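Side-chain contacts in putative exported protein (Bacteroides fragilis, PDB 3FZX), which is of unknown function but binds calcium and, as an exported protein with a YmcC-like fold, may bind lipid: residues E171-T176 with T180-G185; A86-A91 with S198-N203. One frame throughout, in Å; residues are numbered along the deposited sequence. Where two conformers were deposited one is given.

Contact 1: residues E171-T176 with T180-G185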
loop_
_atom_site.group_PDB
_atom_site.type_symbol
_atom_site.label_atom_id
_atom_site.label_comp_id
_atom_site.label_asym_id
_atom_site.label_seq_id
_atom_site.Cartn_x
_atom_site.Cartn_y
_atom_site.Cartn_z
ATOM N N GLU A 171 -0.998 17.955 8.833
ATOM C CA GLU A 171 -2.367 18.065 9.254
ATOM C C GLU A 171 -3.014 16.709 9.179
ATOM O O GLU A 171 -2.521 15.805 8.481
ATOM C CB GLU A 171 -3.094 19.066 8.389
ATOM C CG GLU A 171 -2.411 20.444 8.463
ATOM C CD GLU A 171 -3.331 21.547 8.083
ATOM O OE1 GLU A 171 -4.260 21.793 8.869
ATOM O OE2 GLU A 171 -3.146 22.155 7.006
HETATM N N MSE A 172 -4.078 16.528 9.951
HETATM C CA MSE A 172 -4.858 15.299 9.835
HETATM C C MSE A 172 -6.355 15.442 10.138
HETATM O O MSE A 172 -6.778 16.356 10.841
HETATM C CB MSE A 172 -4.234 14.139 10.635
HETATM C CG MSE A 172 -4.790 13.921 12.002
HETATM SE SE MSE A 172 -3.895 15.042 13.237
HETATM C CE MSE A 172 -2.772 13.736 14.165
ATOM N N ASN A 173 -7.117 14.553 9.501
ATOM C CA ASN A 173 -8.551 14.424 9.710
ATOM C C ASN A 173 -8.786 12.991 10.157
ATOM O O ASN A 173 -8.268 12.049 9.547
ATOM C CB ASN A 173 -9.327 14.723 8.427
ATOM C CG ASN A 173 -9.254 16.191 8.028
ATOM O OD1 ASN A 173 -8.760 17.032 8.783
ATOM N ND2 ASN A 173 -9.750 16.503 6.841
ATOM N N ILE A 174 -9.525 12.833 11.253
ATOM C CA ILE A 174 -9.847 11.518 11.798
ATOM C C ILE A 174 -11.365 11.395 11.857
ATOM O O ILE A 174 -12.023 12.188 12.520
ATOM C CB ILE A 174 -9.311 11.361 13.204
ATOM C CG1 ILE A 174 -7.800 11.596 13.221
ATOM C CG2 ILE A 174 -9.738 9.994 13.772
ATOM C CD1 ILE A 174 -7.275 12.054 14.568
ATOM N N TRP A 175 -11.915 10.428 11.143
ATOM C CA TRP A 175 -13.336 10.209 11.109
ATOM C C TRP A 175 -13.660 8.820 11.612
ATOM O O TRP A 175 -12.970 7.872 11.280
ATOM C CB TRP A 175 -13.819 10.332 9.693
ATOM C CG TRP A 175 -15.292 10.074 9.574
ATOM C CD1 TRP A 175 -16.273 10.988 9.697
ATOM C CD2 TRP A 175 -15.944 8.812 9.335
ATOM N NE1 TRP A 175 -17.490 10.400 9.548
ATOM C CE2 TRP A 175 -17.328 9.060 9.331
ATOM C CE3 TRP A 175 -15.490 7.501 9.140
ATOM C CZ2 TRP A 175 -18.286 8.044 9.110
ATOM C CZ3 TRP A 175 -16.434 6.484 8.932
ATOM C CH2 TRP A 175 -17.818 6.762 8.929
ATOM N N THR A 176 -14.677 8.721 12.456
ATOM C CA THR A 176 -15.339 7.456 12.800
ATOM C C THR A 176 -16.814 7.776 12.618
ATOM O O THR A 176 -17.168 8.945 12.457
ATOM C CB THR A 176 -15.149 7.010 14.265
ATOM O OG1 THR A 176 -15.894 7.886 15.135
ATOM C CG2 THR A 176 -13.706 6.988 14.640
ATOM N N THR A 180 -15.812 13.345 13.995
ATOM C CA THR A 180 -14.702 13.869 13.220
ATOM C C THR A 180 -13.837 14.692 14.138
ATOM O O THR A 180 -14.347 15.547 14.833
ATOM C CB THR A 180 -15.149 14.805 12.105
ATOM O OG1 THR A 180 -15.949 14.078 11.180
ATOM C CG2 THR A 180 -13.935 15.382 11.353
ATOM N N ILE A 181 -12.535 14.422 14.131
ATOM C CA ILE A 181 -11.550 15.205 14.857
ATOM C C ILE A 181 -10.645 15.808 13.778
ATOM O O ILE A 181 -10.253 15.110 12.858
ATOM C CB ILE A 181 -10.687 14.323 15.778
ATOM C CG1 ILE A 181 -11.542 13.566 16.792
ATOM C CG2 ILE A 181 -9.658 15.160 16.532
ATOM C CD1 ILE A 181 -10.697 12.571 17.581
ATOM N N LYS A 182 -10.350 17.101 13.880
ATOM C CA LYS A 182 -9.395 17.769 12.993
ATOM C C LYS A 182 -8.228 18.238 13.827
ATOM O O LYS A 182 -8.400 18.695 14.959
ATOM C CB LYS A 182 -10.040 18.944 12.280
ATOM C CG LYS A 182 -11.045 18.492 11.256
ATOM C CD LYS A 182 -11.642 19.636 10.450
ATOM C CE LYS A 182 -12.623 19.092 9.405
ATOM N NZ LYS A 182 -12.849 20.035 8.269
ATOM N N GLY A 183 -7.024 18.102 13.296
ATOM C CA GLY A 183 -5.853 18.544 14.043
ATOM C C GLY A 183 -4.582 18.570 13.239
ATOM O O GLY A 183 -4.602 18.545 12.018
ATOM N N TYR A 184 -3.468 18.630 13.950
ATOM C CA TYR A 184 -2.159 18.685 13.326
ATOM C C TYR A 184 -1.172 17.914 14.217
ATOM O O TYR A 184 -1.505 17.518 15.348
ATOM C CB TYR A 184 -1.745 20.145 13.030
ATOM C CG TYR A 184 -1.385 20.969 14.224
ATOM C CD1 TYR A 184 -2.361 21.658 14.939
ATOM C CD2 TYR A 184 -0.058 21.061 14.657
ATOM C CE1 TYR A 184 -2.028 22.415 16.074
ATOM C CE2 TYR A 184 0.285 21.820 15.789
ATOM C CZ TYR A 184 -0.705 22.486 16.485
ATOM O OH TYR A 184 -0.373 23.239 17.586
ATOM N N GLY A 185 0.001 17.618 13.684
ATOM C CA GLY A 185 0.989 16.863 14.447
ATOM C C GLY A 185 2.394 17.126 13.986
ATOM O O GLY A 185 2.610 17.789 12.978
#
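Met-172 and Gly-183 face each other as a hydrogen-bonded antiparallel pair, and Ile-174 and Ile-181 form the next. Met-172 N donates to Gly-183 O at 2.9 Å, almost straight at the hydrogen (171°) but from well above the carbonyl plane, whereas Ile-181 N meets Ile-174 O at 2.8 Å in the plane of that carbonyl. Each pair is completed by the reciprocal bond, and Thr-180 CA adds a CA-H...O contact to Ile-174 O. This four-bond ladder is the end of the beta hairpin made by strands 161-175 and 180-190, adjacent staves of an antiparallel barrel; beyond the pair, Glu-171, Asn-173 and Trp-175 bond through their backbones to strand 136-158. Side chains alternate between two faces. On one, Ile-174 and Ile-181 stand side by side, CB to CB at 4.2 Å, both touching Thr-90 of helix 89-94. On the same face the selenomethionine Met-172 bends at chi2 (-86°), which brings SE back over the backbone, 3.6 Å from Gly-183 C; a further bend at chi3 directs the terminal methyl CE. Gly-183 has no side chain to occupy that place beside SE. The other face carries Glu-171, Asn-173, Lys-182 and Tyr-184. There Thr-180 OG1 lies at the edge of the Trp-175 indole, near its plane and 3.4 Å from CD1, and the tryptophan also packs on Pro-45 of the second subunit.

Contact 2: residues A86-A91 with S198-N203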
loop_
_atom_site.group_PDB
_atom_site.type_symbol
_atom_site.label_atom_id
_atom_site.label_comp_id
_atom_site.label_asym_id
_atom_site.label_seq_id
_atom_site.Cartn_x
_atom_site.Cartn_y
_atom_site.Cartn_z
ATOM N N ALA A 86 -1.488 4.892 13.259
ATOM C CA ALA A 86 -2.360 4.102 14.154
ATOM C C ALA A 86 -2.067 4.343 15.650
ATOM O O ALA A 86 -2.860 3.920 16.499
ATOM C CB ALA A 86 -2.300 2.593 13.841
ATOM N N THR A 87 -0.974 5.031 15.982
ATOM C CA THR A 87 -0.742 5.403 17.374
ATOM C C THR A 87 -1.611 6.580 17.799
ATOM O O THR A 87 -1.526 7.007 18.933
ATOM C CB THR A 87 0.736 5.699 17.721
ATOM O OG1 THR A 87 1.102 6.996 17.251
ATOM C CG2 THR A 87 1.661 4.656 17.143
ATOM N N PHE A 88 -2.463 7.105 16.921
ATOM C CA PHE A 88 -3.418 8.145 17.339
ATOM C C PHE A 88 -4.420 7.490 18.305
ATOM O O PHE A 88 -4.763 6.331 18.126
ATOM C CB PHE A 88 -4.125 8.738 16.125
ATOM C CG PHE A 88 -3.218 9.548 15.192
ATOM C CD1 PHE A 88 -1.827 9.637 15.380
ATOM C CD2 PHE A 88 -3.770 10.191 14.079
ATOM C CE1 PHE A 88 -1.025 10.375 14.504
ATOM C CE2 PHE A 88 -2.967 10.930 13.192
ATOM C CZ PHE A 88 -1.595 11.011 13.405
ATOM N N PRO A 89 -4.863 8.204 19.355
ATOM C CA PRO A 89 -5.751 7.581 20.346
ATOM C C PRO A 89 -7.049 6.943 19.811
ATOM O O PRO A 89 -7.460 5.875 20.291
ATOM C CB PRO A 89 -6.088 8.752 21.279
ATOM C CG PRO A 89 -4.912 9.624 21.209
ATOM C CD PRO A 89 -4.429 9.546 19.790
ATOM N N THR A 90 -7.682 7.598 18.840
ATOM C CA THR A 90 -8.908 7.071 18.208
ATOM C C THR A 90 -8.627 5.700 17.638
ATOM O O THR A 90 -9.416 4.791 17.798
ATOM C CB THR A 90 -9.454 8.029 17.096
ATOM O OG1 THR A 90 -9.748 9.295 17.687
ATOM C CG2 THR A 90 -10.721 7.488 16.430
ATOM N N ALA A 91 -7.458 5.544 17.037
ATOM C CA ALA A 91 -7.055 4.278 16.458
ATOM C C ALA A 91 -6.787 3.239 17.543
ATOM O O ALA A 91 -7.361 2.134 17.538
ATOM C CB ALA A 91 -5.834 4.487 15.601
ATOM N N SER A 198 6.632 11.493 18.125
ATOM C CA SER A 198 5.515 12.152 17.467
ATOM C C SER A 198 4.635 12.814 18.504
ATOM O O SER A 198 4.630 12.412 19.678
ATOM C CB SER A 198 4.672 11.178 16.653
ATOM O OG SER A 198 3.874 10.393 17.513
ATOM N N GLU A 199 3.887 13.825 18.065
ATOM C CA GLU A 199 2.978 14.571 18.928
ATOM C C GLU A 199 1.735 14.912 18.141
ATOM O O GLU A 199 1.846 15.292 16.977
ATOM C CB GLU A 199 3.623 15.873 19.385
ATOM C CG GLU A 199 4.820 15.706 20.292
ATOM C CD GLU A 199 5.546 17.018 20.546
ATOM O OE1 GLU A 199 5.098 18.081 20.065
ATOM O OE2 GLU A 199 6.576 16.976 21.216
ATOM N N GLN A 200 0.559 14.789 18.775
ATOM C CA GLN A 200 -0.710 15.127 18.144
ATOM C C GLN A 200 -1.428 16.225 18.914
ATOM O O GLN A 200 -1.481 16.186 20.152
ATOM C CB GLN A 200 -1.608 13.895 18.022
ATOM C CG GLN A 200 -0.997 12.787 17.133
ATOM C CD GLN A 200 0.116 12.027 17.833
ATOM O OE1 GLN A 200 -0.049 11.619 18.981
ATOM N NE2 GLN A 200 1.260 11.846 17.155
ATOM N N TYR A 201 -1.964 17.195 18.158
ATOM C CA TYR A 201 -2.719 18.357 18.669
ATOM C C TYR A 201 -4.075 18.470 17.997
ATOM O O TYR A 201 -4.242 18.006 16.878
ATOM C CB TYR A 201 -1.967 19.647 18.373
ATOM C CG TYR A 201 -0.620 19.712 19.037
ATOM C CD1 TYR A 201 0.485 19.150 18.425
ATOM C CD2 TYR A 201 -0.447 20.317 20.288
ATOM C CE1 TYR A 201 1.726 19.183 19.018
ATOM C CE2 TYR A 201 0.815 20.360 20.891
ATOM C CZ TYR A 201 1.886 19.773 20.239
ATOM O OH TYR A 201 3.147 19.753 20.760
ATOM N N ASN A 202 -5.045 19.099 18.671
ATOM C CA ASN A 202 -6.329 19.430 18.023
ATOM C C ASN A 202 -6.157 20.792 17.395
ATOM O O ASN A 202 -5.112 21.433 17.587
ATOM C CB ASN A 202 -7.532 19.402 18.997
ATOM C CG ASN A 202 -7.449 20.428 20.132
ATOM O OD1 ASN A 202 -6.612 21.354 20.167
ATOM N ND2 ASN A 202 -8.334 20.246 21.092
ATOM N N ASN A 203 -7.177 21.293 16.706
ATOM C CA ASN A 203 -6.983 22.586 16.044
ATOM C C ASN A 203 -6.950 23.816 16.943
ATOM O O ASN A 203 -6.729 24.905 16.454
ATOM C CB ASN A 203 -7.819 22.728 14.768
ATOM C CG ASN A 203 -7.108 22.105 13.541
ATOM O OD1 ASN A 203 -5.868 22.019 13.497
ATOM N ND2 ASN A 203 -7.889 21.677 12.546
#
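Phe-88 meets Gln-200 through carbon: the methylene CG of the glutamine sits 3.6 Å from CE1 and 3.7 Å from CD1 of the ring, an approach that is oblique to it. The amide carbon follows the same side of the phenyl group, with Gln-200 CD 3.9 Å from Phe-88 CD1, and the planes of ring and amide are inclined at 31°. A bend at chi2 of Gln-200 (75°) turns the amide back beside the ring instead of letting it run straight on. Two residues earlier in the strand, Ser-198 faces Thr-87 of the 3-10 segment more loosely, the hydroxyl oxygens Ser-198 OG and Thr-87 OG1 being 4.4 Å apart. Each has a hydrogen-bonding partner elsewhere: Thr-87 OG1 is bonded to Asp-84 O, and Ser-198 OG to the hydroxyl of Ser-211 on strand 207-217.

Outside this first shell, Phe-88 occupies the N-cap position of helix 89-94, where a short 3-10 segment gives way to the helix. Its ring is also packed against Tyr-170 and Met-172 of strand 161-175, and Gln-200 touches the same two residues. Gln-200 is itself set in place by backbone bonds from strand 194-202 to Gln-208 and Ser-209. The contact thus presses the short helical connection between strands 77-81 and 99-107 against the inner wall of the beta barrel, across more than a hundred residues of chain. No hydrogen bond spans the two segments, and all four touching residues are buried. Their meeting therefore depends on close fit and van der Waals contact, with the hydroxyl groups of Thr-87 and Ser-198 satisfied by partners within their own neighbourhoods of the fold.

Contact 2 lies wholly in the interior, whereas contact 1 is only partly buried and has one face toward the outside of the barrel. The hairpin 171-176/180-185 is held by regular backbone hydrogen bonds between strands close in sequence; the pair 86-91/198-203 unites distant parts of the chain by side-chain packing alone. They share one sheet, since strands 180-190 and 194-202 are neighbours, linked here by a probable backbone hydrogen bond between Tyr-184 O and Tyr-201 N. Inside the barrel the two contacts adjoin, their centres about 8 Å apart, with contact 1 nested along the chain within the loop closed by contact 2.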